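Local atomic coordinates of pumilio homolog 23 (Arabidopsis thaliana, PDB entry 5WZJ), a protein that binds RNA sequence-specifically through its pumilio repeats, recognising an 18S rRNA sequence, and probably regulates translation and mRNA stability. Residues A179-L184 / V363-A368; V292-A297 / Q328-H333. One frame throughout, in Å; residues are numbered along the deposited sequence.

Both contacts are largely buried, and their centres lie 12 Å apart. They hold different elements: interaction 1 seats the end of helix 175-181 and the turn after it on helix 360-373, whereas interaction 2 packs helix 284-296 against helix 323-332. The second is a nearly parallel pairing of two neighbouring repeats, built from leucine, alanine and a histidine ring. The first joins parts of the chain 179 residues apart through one leucine and a shared water. Arg181 ties the two together: its side chain reaches Glu295 and its carbonyl probably Ser332 OG. U5 of chain B lies beside both, with Gln328 and Arg181 near its base.

Interaction 1: A179-L184 / V363-A368; sequences AKRLNL and VASLIA. With nucleotides of chain B.
Leu182 CD2 is the apolar tooth of this contact, lying 3.8 Å from Ala364 CB on helix 360-373. The torsion chi1 of -68° sets CG opposite the carbonyl carbon, and from there the branch reaches the helix although the CB bond itself is not aimed at it. CD2 also lies over the backbone at the Ala364 to Ser365 junction, 3.9 Å from Ser365 N. One turn on, Ala368 CB meets the backbone, 3.4 Å from Leu182 O. Small residues thus let the turn sit close, with the Leu182 and Ala368 CA atoms 5.6 Å apart. The turn is a Schellman motif closing helix 175-181: Asn183 has a positive phi of 62°, and Leu184 N bonds back to Ala179 O at 2.8 Å.

Away from the leucine the packing is looser. Arg181 CG stays 4.1 Å from Ser365 OG, which bonds to Gly361 O of its own helix. A water fills the place of direct polar contact, donating to Arg181 O at 3.0 Å and to Ser365 O, while Asn183 is exposed and poorly ordered. The arginine chain runs extended until a bend at chi3 (-74°), taking the guanidinium beyond the helix to the RNA. There NH1 lies 3.1 Å from O4 of U5 of chain B, approached obliquely, while NH2 forms salt bridges with Glu291 and Glu295.

The chemistry therefore divides in two. Close packing of Leu182 and two alanines joins the turn to the helix, and a water bridges the two backbone carbonyls. The charge of Arg181 is probably balanced largely by the two carboxylates; these probably steady the guanidinium beside the uracil, so that the polar end of the side chain serves the RNA side and helix 360-373 meets only its aliphatic part.

Interaction 2: V292-A297 / Q328-H333; sequences VILEVA and QALISH. With nucleotides of chain B.
Apolar packing joins Leu294 to helix 323-332, its CD1 resting 3.7 Å from Leu330 CB while its own CB lies 4.2 Å from Ala329 CB. Leu330 also brings its CD1 to the methyl groups of Leu294, the two side chains crossing at a slant. The closest pair of CA atoms is Leu294 and Leu330, and Tyr302 of helix 299-310 packs against Leu294 and His333.

Aromatic contact comes next. Glu295 CA stands 3.8 Å from the centroid of the His333 ring and only 15° off its normal, a CH-pi contact over the face. On that same face, nearer the rim, lies Leu294 O. Glu295 CG closes on the ring at CE1, 3.3 Å away.

Polar bonds fix the ring and read the RNA. His333 ND1 donates to Ala329 O at 3.0 Å, the acceptor lying almost in the ring plane, which holds the imidazole at the end of its helix with its face to Glu295. From a flank of helix 323-332, Gln328 extends toward the RNA: OE1 accepts from N3 of U5 of chain B at 2.7 Å with a nearly straight bond, and NE2 donates to O2 of U5 at 3.2 Å.

The two helix segments run 8° from parallel with axes 8.6 Å apart, joining Pumilio 5 to Pumilio 6. Such stacking of equivalent helices builds the superhelical pumilio fold, and a glutamine pairing with the Watson-Crick edge of uracil is characteristic of PUF-repeat recognition.

Interaction 1: A179-L184 / V363-A368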
loop_
_atom_site.group_PDB
_atom_site.type_symbol
_atom_site.label_atom_id
_atom_site.label_comp_id
_atom_site.label_asym_id
_atom_site.label_seq_id
_atom_site.Cartn_x
_atom_site.Cartn_y
_atom_site.Cartn_z
ATOM N N ALA A 179 2.691 2.383 5.476
ATOM C CA ALA A 179 3.528 3.485 5.936
ATOM C C ALA A 179 2.738 4.785 5.995
ATOM O O ALA A 179 2.884 5.566 6.943
ATOM C CB ALA A 179 4.743 3.639 5.023
ATOM N N LYS A 180 1.889 5.030 4.992
ATOM C CA LYS A 180 1.064 6.233 5.000
ATOM C C LYS A 180 0.040 6.186 6.128
ATOM O O LYS A 180 -0.182 7.189 6.817
ATOM C CB LYS A 180 0.373 6.409 3.644
ATOM N N ARG A 181 -0.585 5.025 6.337
ATOM C CA ARG A 181 -1.553 4.890 7.419
ATOM C C ARG A 181 -0.890 5.031 8.790
ATOM O O ARG A 181 -1.522 5.522 9.731
ATOM C CB ARG A 181 -2.286 3.547 7.286
ATOM C CG ARG A 181 -3.284 3.238 8.396
ATOM C CD ARG A 181 -4.163 2.028 8.061
ATOM N NE ARG A 181 -5.173 2.349 7.048
ATOM C CZ ARG A 181 -6.113 1.502 6.634
ATOM N NH1 ARG A 181 -6.178 0.270 7.141
ATOM N NH2 ARG A 181 -6.981 1.881 5.701
ATOM N N LEU A 182 0.378 4.625 8.921
ATOM C CA LEU A 182 1.114 4.739 10.177
ATOM C C LEU A 182 2.024 5.956 10.233
ATOM O O LEU A 182 2.770 6.107 11.209
ATOM C CB LEU A 182 1.950 3.482 10.431
ATOM C CG LEU A 182 1.132 2.236 10.724
ATOM C CD1 LEU A 182 2.043 1.137 11.239
ATOM C CD2 LEU A 182 0.039 2.582 11.728
ATOM N N ASN A 183 2.002 6.811 9.212
ATOM C CA ASN A 183 2.783 8.048 9.227
ATOM C C ASN A 183 4.288 7.766 9.310
ATOM O O ASN A 183 5.040 8.491 9.966
ATOM C CB ASN A 183 2.322 8.952 10.377
ATOM C CG ASN A 183 2.386 10.419 10.034
ATOM O OD1 ASN A 183 1.725 10.880 9.101
ATOM N ND2 ASN A 183 3.162 11.171 10.804
ATOM N N LEU A 184 4.735 6.702 8.645
ATOM C CA LEU A 184 6.163 6.383 8.559
ATOM C C LEU A 184 6.711 6.679 7.161
ATOM O O LEU A 184 7.927 6.739 6.953
ATOM C CB LEU A 184 6.412 4.916 8.914
ATOM C CG LEU A 184 6.142 4.485 10.359
ATOM C CD1 LEU A 184 6.134 2.970 10.481
ATOM C CD2 LEU A 184 7.167 5.098 11.304
ATOM N N VAL A 363 -4.395 -0.248 17.349
ATOM C CA VAL A 363 -3.524 0.360 18.352
ATOM C C VAL A 363 -2.424 1.166 17.676
ATOM O O VAL A 363 -2.166 2.320 18.036
ATOM C CB VAL A 363 -2.943 -0.726 19.280
ATOM C CG1 VAL A 363 -1.965 -0.109 20.269
ATOM C CG2 VAL A 363 -4.063 -1.429 20.026
ATOM N N ALA A 364 -1.761 0.566 16.681
ATOM C CA ALA A 364 -0.713 1.266 15.942
ATOM C C ALA A 364 -1.225 2.565 15.332
ATOM O O ALA A 364 -0.536 3.589 15.358
ATOM C CB ALA A 364 -0.160 0.356 14.836
ATOM N N SER A 365 -2.429 2.542 14.758
ATOM C CA SER A 365 -2.945 3.754 14.133
ATOM C C SER A 365 -3.174 4.848 15.163
ATOM O O SER A 365 -2.874 6.018 14.907
ATOM C CB SER A 365 -4.243 3.452 13.372
ATOM O OG SER A 365 -4.011 2.516 12.331
ATOM N N LEU A 366 -3.735 4.498 16.322
ATOM C CA LEU A 366 -4.025 5.522 17.323
ATOM C C LEU A 366 -2.740 6.134 17.865
ATOM O O LEU A 366 -2.631 7.362 17.996
ATOM C CB LEU A 366 -4.867 4.929 18.453
ATOM C CG LEU A 366 -5.467 5.946 19.417
ATOM C CD1 LEU A 366 -6.399 6.906 18.679
ATOM C CD2 LEU A 366 -6.204 5.257 20.574
ATOM N N ILE A 367 -1.748 5.299 18.148
ATOM C CA ILE A 367 -0.466 5.805 18.627
ATOM C C ILE A 367 0.172 6.722 17.589
ATOM O O ILE A 367 0.684 7.798 17.921
ATOM C CB ILE A 367 0.457 4.631 18.996
ATOM C CG1 ILE A 367 -0.130 3.863 20.191
ATOM C CG2 ILE A 367 1.858 5.138 19.300
ATOM C CD1 ILE A 367 0.605 2.592 20.517
ATOM N N ALA A 368 0.128 6.327 16.315
ATOM C CA ALA A 368 0.779 7.123 15.278
ATOM C C ALA A 368 0.112 8.482 15.109
ATOM O O ALA A 368 0.791 9.491 14.886
ATOM C CB ALA A 368 0.775 6.363 13.951
ATOM P P U B 5 1.205 -7.196 5.492
ATOM O OP1 U B 5 1.707 -8.587 5.585
ATOM O OP2 U B 5 0.325 -6.749 4.383
ATOM O "O5'" U B 5 0.470 -6.834 6.859
ATOM C "C5'" U B 5 1.104 -7.081 8.107
ATOM C "C4'" U B 5 0.101 -7.133 9.230
ATOM O "O4'" U B 5 -0.454 -5.806 9.433
ATOM C "C3'" U B 5 -1.088 -8.055 8.982
ATOM O "O3'" U B 5 -1.526 -8.567 10.230
ATOM C "C2'" U B 5 -2.144 -7.095 8.435
ATOM O "O2'" U B 5 -3.474 -7.537 8.592
ATOM C "C1'" U B 5 -1.860 -5.840 9.255
ATOM N N1 U B 5 -2.251 -4.582 8.604
ATOM C C2 U B 5 -3.071 -3.737 9.326
ATOM O O2 U B 5 -3.484 -4.016 10.434
ATOM N N3 U B 5 -3.404 -2.562 8.703
ATOM C C4 U B 5 -2.996 -2.156 7.452
ATOM O O4 U B 5 -3.384 -1.067 7.041
ATOM C C5 U B 5 -2.139 -3.074 6.764
ATOM C C6 U B 5 -1.794 -4.232 7.351
HETATM O O HOH W 1 -2.424 6.971 12.180
#

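Interaction 2: V292-A297 / Q328-H333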
loop_
_atom_site.group_PDB
_atom_site.type_symbol
_atom_site.label_atom_id
_atom_site.label_comp_id
_atom_site.label_asym_id
_atom_site.label_seq_id
_atom_site.Cartn_x
_atom_site.Cartn_y
_atom_site.Cartn_z
ATOM N N VAL A 292 -11.471 3.765 1.809
ATOM C CA VAL A 292 -11.015 4.711 0.800
ATOM C C VAL A 292 -11.744 6.042 0.944
ATOM O O VAL A 292 -11.135 7.111 0.826
ATOM C CB VAL A 292 -11.178 4.113 -0.609
ATOM C CG1 VAL A 292 -10.779 5.147 -1.657
ATOM C CG2 VAL A 292 -10.292 2.868 -0.748
ATOM N N ILE A 293 -13.050 6.002 1.223
ATOM C CA ILE A 293 -13.797 7.232 1.485
ATOM C C ILE A 293 -13.110 8.060 2.567
ATOM O O ILE A 293 -12.915 9.278 2.420
ATOM C CB ILE A 293 -15.251 6.908 1.869
ATOM C CG1 ILE A 293 -16.024 6.421 0.639
ATOM C CG2 ILE A 293 -15.923 8.134 2.458
ATOM C CD1 ILE A 293 -17.391 5.871 0.976
ATOM N N LEU A 294 -12.732 7.412 3.672
ATOM C CA LEU A 294 -12.118 8.146 4.777
ATOM C C LEU A 294 -10.744 8.683 4.402
ATOM O O LEU A 294 -10.359 9.761 4.868
ATOM C CB LEU A 294 -12.032 7.255 6.019
ATOM C CG LEU A 294 -13.390 6.937 6.660
ATOM C CD1 LEU A 294 -13.268 5.940 7.808
ATOM C CD2 LEU A 294 -14.003 8.236 7.152
ATOM N N GLU A 295 -10.009 7.962 3.548
ATOM C CA GLU A 295 -8.694 8.425 3.111
ATOM C C GLU A 295 -8.779 9.666 2.237
ATOM O O GLU A 295 -7.871 10.501 2.265
ATOM C CB GLU A 295 -7.963 7.325 2.346
ATOM C CG GLU A 295 -7.396 6.277 3.264
ATOM C CD GLU A 295 -7.036 5.003 2.548
ATOM O OE1 GLU A 295 -6.679 5.066 1.339
ATOM O OE2 GLU A 295 -7.123 3.945 3.213
ATOM N N VAL A 296 -9.822 9.784 1.406
ATOM C CA VAL A 296 -9.927 10.927 0.500
ATOM C C VAL A 296 -10.903 11.994 0.981
ATOM O O VAL A 296 -10.991 13.060 0.348
ATOM C CB VAL A 296 -10.322 10.480 -0.925
ATOM C CG1 VAL A 296 -9.295 9.511 -1.460
ATOM C CG2 VAL A 296 -11.739 9.873 -0.927
ATOM N N ALA A 297 -11.620 11.759 2.080
ATOM C CA ALA A 297 -12.704 12.654 2.460
ATOM C C ALA A 297 -12.170 14.051 2.766
ATOM O O ALA A 297 -11.179 14.181 3.494
ATOM C CB ALA A 297 -13.441 12.109 3.681
ATOM N N GLN A 328 -9.092 1.839 11.463
ATOM C CA GLN A 328 -7.711 2.244 11.222
ATOM C C GLN A 328 -7.642 3.437 10.277
ATOM O O GLN A 328 -6.882 4.386 10.515
ATOM C CB GLN A 328 -6.910 1.076 10.657
ATOM C CG GLN A 328 -6.558 -0.010 11.676
ATOM C CD GLN A 328 -5.720 -1.102 11.038
ATOM O OE1 GLN A 328 -4.852 -0.819 10.208
ATOM N NE2 GLN A 328 -5.990 -2.358 11.400
ATOM N N ALA A 329 -8.424 3.401 9.194
ATOM C CA ALA A 329 -8.481 4.543 8.283
ATOM C C ALA A 329 -9.069 5.766 8.975
ATOM O O ALA A 329 -8.568 6.883 8.806
ATOM C CB ALA A 329 -9.296 4.181 7.031
ATOM N N LEU A 330 -10.133 5.580 9.756
ATOM C CA LEU A 330 -10.723 6.714 10.469
ATOM C C LEU A 330 -9.709 7.362 11.409
ATOM O O LEU A 330 -9.538 8.587 11.412
ATOM C CB LEU A 330 -11.946 6.261 11.258
ATOM C CG LEU A 330 -12.648 7.348 12.083
ATOM C CD1 LEU A 330 -13.615 8.167 11.229
ATOM C CD2 LEU A 330 -13.395 6.697 13.212
ATOM N N ILE A 331 -9.051 6.550 12.234
ATOM C CA ILE A 331 -8.054 7.063 13.171
ATOM C C ILE A 331 -6.976 7.845 12.428
ATOM O O ILE A 331 -6.644 8.984 12.786
ATOM C CB ILE A 331 -7.443 5.906 13.985
ATOM C CG1 ILE A 331 -8.483 5.270 14.913
ATOM C CG2 ILE A 331 -6.248 6.403 14.803
ATOM C CD1 ILE A 331 -8.007 3.961 15.537
ATOM N N SER A 332 -6.421 7.241 11.371
ATOM C CA SER A 332 -5.266 7.812 10.677
ATOM C C SER A 332 -5.571 9.173 10.080
ATOM O O SER A 332 -4.648 9.961 9.844
ATOM C CB SER A 332 -4.801 6.883 9.551
ATOM O OG SER A 332 -4.506 5.603 10.048
ATOM N N HIS A 333 -6.843 9.460 9.800
ATOM C CA HIS A 333 -7.211 10.706 9.143
ATOM C C HIS A 333 -7.976 11.655 10.053
ATOM O O HIS A 333 -8.581 12.614 9.565
ATOM C CB HIS A 333 -7.993 10.396 7.864
ATOM C CG HIS A 333 -7.152 9.720 6.833
ATOM N ND1 HIS A 333 -6.972 8.354 6.801
ATOM C CD2 HIS A 333 -6.382 10.226 5.842
ATOM C CE1 HIS A 333 -6.144 8.044 5.818
ATOM N NE2 HIS A 333 -5.768 9.162 5.223
ATOM P P U B 5 1.205 -7.196 5.492
ATOM O OP1 U B 5 1.707 -8.587 5.585
ATOM O OP2 U B 5 0.325 -6.749 4.383
ATOM O "O5'" U B 5 0.470 -6.834 6.859
ATOM C "C5'" U B 5 1.104 -7.081 8.107
ATOM C "C4'" U B 5 0.101 -7.133 9.230
ATOM O "O4'" U B 5 -0.454 -5.806 9.433
ATOM C "C3'" U B 5 -1.088 -8.055 8.982
ATOM O "O3'" U B 5 -1.526 -8.567 10.230
ATOM C "C2'" U B 5 -2.144 -7.095 8.435
ATOM O "O2'" U B 5 -3.474 -7.537 8.592
ATOM C "C1'" U B 5 -1.860 -5.840 9.255
ATOM N N1 U B 5 -2.251 -4.582 8.604
ATOM C C2 U B 5 -3.071 -3.737 9.326
ATOM O O2 U B 5 -3.484 -4.016 10.434
ATOM N N3 U B 5 -3.404 -2.562 8.703
ATOM C C4 U B 5 -2.996 -2.156 7.452
ATOM O O4 U B 5 -3.384 -1.067 7.041
ATOM C C5 U B 5 -2.139 -3.074 6.764
ATOM C C6 U B 5 -1.794 -4.232 7.351
#